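Local coordinates for manganese-binding protein (PDB 6NSI) that captures iron, with a preference for the ferrous ion, as well as manganese and nickel, and delivers them to the permease of an ABC transporter for import, at residues Ser16-Asp21 against Ala112-Met117. Numbering follows the deposited sequence.
Sequences SRITGD and AAVKEM
Ile18 meets Val114 and Met117 through a single methyl, CD1, a compact example of helix packing in which one branched side chain bridges one turn of its neighbour. Its CG1 branch lies anti to the carbonyl carbon, and the extended second torsion (chi2 167°) carries CD1 out to the facing helix. There CD1 lies 3.9 Å from Met117 CB and 4.1 Å from Val114 CG1, and also 3.9 Å from the backbone O of Val114, a van der Waals approach. In this solute-binding protein, probably of family 9, the contact joins the C-terminal end of helix 9-19, which follows strand 3-6, an inner strand of the four-stranded parallel sheet, to the middle of helix 107-124, away from the iron site. Met117 contributes only the root of its side chain to Ile18: CB faces the isoleucine, while the extended thioether chain crosses it at about a right angle; its end leads away from Ile18, and the side chain touches Cys14 and Val15 of helix 9-19. Val114 turns CG1 to the isoleucine. Helix 129-154 packs against both helices, with Leu140 and Met143 touching Val114. Beyond Met117, Ile18 also rests on Ala118 and Leu121.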
ATOM      1  N   SER A  16      -2.085 -15.577  -5.578  1.00 38.23           N
ATOM      2  CA  SER A  16      -2.054 -16.337  -6.824  1.00 39.69           C
ATOM      3  C   SER A  16      -0.674 -16.914  -7.101  1.00 47.50           C
ATOM      4  O   SER A  16      -0.563 -17.968  -7.743  1.00 43.09           O
ATOM      5  CB  SER A  16      -2.499 -15.451  -7.990  1.00 41.85           C
ATOM      6  OG  SER A  16      -3.803 -14.939  -7.758  1.00 43.17           O
ATOM      7  N   ARG A  17       0.383 -16.240  -6.632  1.00 45.92           N
ATOM      8  CA  ARG A  17       1.738 -16.750  -6.814  1.00 47.26           C
ATOM      9  C   ARG A  17       2.003 -17.953  -5.918  1.00 47.51           C
ATOM     10  O   ARG A  17       2.731 -18.867  -6.313  1.00 49.66           O
ATOM     11  CB  ARG A  17       2.771 -15.647  -6.539  1.00 42.57           C
ATOM     12  CG  ARG A  17       3.113 -14.747  -7.739  1.00 42.05           C
ATOM     13  CD  ARG A  17       4.105 -15.424  -8.691  1.00 47.06           C
ATOM     14  NE  ARG A  17       5.509 -15.063  -8.455  1.00 55.30           N
ATOM     15  CZ  ARG A  17       6.432 -15.891  -7.957  1.00 57.69           C
ATOM     16  NH1 ARG A  17       6.108 -17.135  -7.613  1.00 55.29           N
ATOM     17  NH2 ARG A  17       7.684 -15.473  -7.792  1.00 53.14           N
ATOM     18  N   ILE A  18       1.433 -17.967  -4.713  1.00 44.34           N
ATOM     19  CA  ILE A  18       1.593 -19.127  -3.844  1.00 45.65           C
ATOM     20  C   ILE A  18       0.840 -20.326  -4.402  1.00 50.76           C
ATOM     21  O   ILE A  18       1.351 -21.448  -4.387  1.00 49.41           O
ATOM     22  CB  ILE A  18       1.130 -18.805  -2.414  1.00 44.63           C
ATOM     23  CG1 ILE A  18       2.043 -17.762  -1.778  1.00 41.42           C
ATOM     24  CG2 ILE A  18       1.088 -20.081  -1.566  1.00 46.98           C
ATOM     25  CD1 ILE A  18       1.464 -17.170  -0.516  1.00 38.59           C
ATOM     26  N   THR A  19      -0.383 -20.116  -4.901  1.00 48.35           N
ATOM     27  CA  THR A  19      -1.220 -21.245  -5.305  1.00 49.91           C
ATOM     28  C   THR A  19      -0.978 -21.702  -6.735  1.00 53.97           C
ATOM     29  O   THR A  19      -1.172 -22.888  -7.029  1.00 57.69           O
ATOM     30  CB  THR A  19      -2.714 -20.921  -5.148  1.00 43.09           C
ATOM     31  OG1 THR A  19      -3.080 -19.809  -5.980  1.00 47.36           O
ATOM     32  CG2 THR A  19      -3.069 -20.628  -3.697  1.00 36.74           C
ATOM     33  N   GLY A  20      -0.561 -20.802  -7.622  1.00 42.41           N
ATOM     34  CA  GLY A  20      -0.505 -21.129  -9.035  1.00 48.88           C
ATOM     35  C   GLY A  20      -1.799 -21.738  -9.547  1.00 55.93           C
ATOM     36  O   GLY A  20      -2.903 -21.293  -9.218  1.00 58.71           O
ATOM     37  N   ASP A  21      -1.701 -22.723 -10.417  1.00 67.95           N
ATOM     38  CA  ASP A  21      -2.887 -23.327 -11.079  1.00 69.27           C
ATOM     39  C   ASP A  21      -3.822 -24.105 -10.147  1.00 59.64           C
ATOM     40  O   ASP A  21      -4.962 -24.269 -10.547  1.00 64.25           O
ATOM     41  CB  ASP A  21      -2.431 -24.385 -12.088  1.00 70.97           C
ATOM     42  CG  ASP A  21      -2.502 -23.946 -13.532  1.00 76.73           C
ATOM     43  OD1 ASP A  21      -2.422 -22.746 -13.773  1.00 81.68           O
ATOM     44  OD2 ASP A  21      -2.618 -24.818 -14.402  1.00 81.36           O
ATOM     45  N   ALA A 112       6.170 -10.260   5.134  1.00 30.98           N
ATOM     46  CA  ALA A 112       5.562 -10.906   6.294  1.00 36.64           C
ATOM     47  C   ALA A 112       4.085 -11.204   6.052  1.00 40.89           C
ATOM     48  O   ALA A 112       3.596 -12.282   6.409  1.00 35.44           O
ATOM     49  CB  ALA A 112       5.737 -10.030   7.533  1.00 32.62           C
ATOM     50  N   ALA A 113       3.358 -10.255   5.445  1.00 37.68           N
ATOM     51  CA  ALA A 113       1.972 -10.505   5.056  1.00 31.52           C
ATOM     52  C   ALA A 113       1.871 -11.729   4.153  1.00 33.30           C
ATOM     53  O   ALA A 113       1.005 -12.590   4.342  1.00 35.33           O
ATOM     54  CB  ALA A 113       1.399  -9.271   4.351  1.00 31.43           C
ATOM     55  N   VAL A 114       2.748 -11.819   3.154  1.00 34.03           N
ATOM     56  CA  VAL A 114       2.721 -12.974   2.267  1.00 34.38           C
ATOM     57  C   VAL A 114       3.030 -14.255   3.035  1.00 42.71           C
ATOM     58  O   VAL A 114       2.464 -15.318   2.736  1.00 40.32           O
ATOM     59  CB  VAL A 114       3.681 -12.741   1.089  1.00 36.24           C
ATOM     60  CG1 VAL A 114       3.882 -14.011   0.296  1.00 36.07           C
ATOM     61  CG2 VAL A 114       3.126 -11.629   0.193  1.00 33.73           C
ATOM     62  N   LYS A 115       3.855 -14.153   4.074  1.00 34.07           N
ATOM     63  CA  LYS A 115       4.162 -15.335   4.912  1.00 41.65           C
ATOM     64  C   LYS A 115       2.863 -15.828   5.540  1.00 42.06           C
ATOM     65  O   LYS A 115       2.674 -17.023   5.592  1.00 43.07           O
ATOM     66  CB  LYS A 115       5.206 -15.019   5.981  1.00 41.18           C
ATOM     67  CG  LYS A 115       6.208 -16.135   6.223  1.00 57.11           C
ATOM     68  CD  LYS A 115       7.312 -15.764   7.167  1.00 57.84           C
ATOM     69  CE  LYS A 115       7.961 -14.455   6.787  1.00 61.17           C
ATOM     70  NZ  LYS A 115       8.750 -14.569   5.540  1.00 55.87           N
ATOM     71  N   GLU A 116       2.014 -14.913   5.995  1.00 37.68           N
ATOM     72  CA  GLU A 116       0.736 -15.301   6.584  1.00 36.55           C
ATOM     73  C   GLU A 116      -0.209 -15.863   5.530  1.00 37.97           C
ATOM     74  O   GLU A 116      -0.946 -16.816   5.801  1.00 43.49           O
ATOM     75  CB  GLU A 116       0.096 -14.107   7.288  1.00 43.64           C
ATOM     76  CG  GLU A 116       0.950 -13.519   8.392  1.00 44.79           C
ATOM     77  CD  GLU A 116       1.216 -14.510   9.502  1.00 50.01           C
ATOM     78  OE1 GLU A 116       0.277 -15.232   9.904  1.00 50.24           O
ATOM     79  OE2 GLU A 116       2.371 -14.570   9.967  1.00 55.29           O
ATOM     80  N   MET A 117      -0.216 -15.278   4.329  1.00 39.03           N
ATOM     81  CA  MET A 117      -0.995 -15.840   3.229  1.00 37.80           C
ATOM     82  C   MET A 117      -0.635 -17.304   2.995  1.00 45.60           C
ATOM     83  O   MET A 117      -1.513 -18.172   2.971  1.00 44.22           O
ATOM     84  CB  MET A 117      -0.765 -15.045   1.949  1.00 33.97           C
ATOM     85  CG  MET A 117      -1.131 -13.555   2.010  1.00 36.96           C
ATOM     86  SD  MET A 117      -0.824 -12.841   0.384  1.00 30.59           S
ATOM     87  CE  MET A 117      -0.484 -11.115   0.790  1.00 31.62           C
TER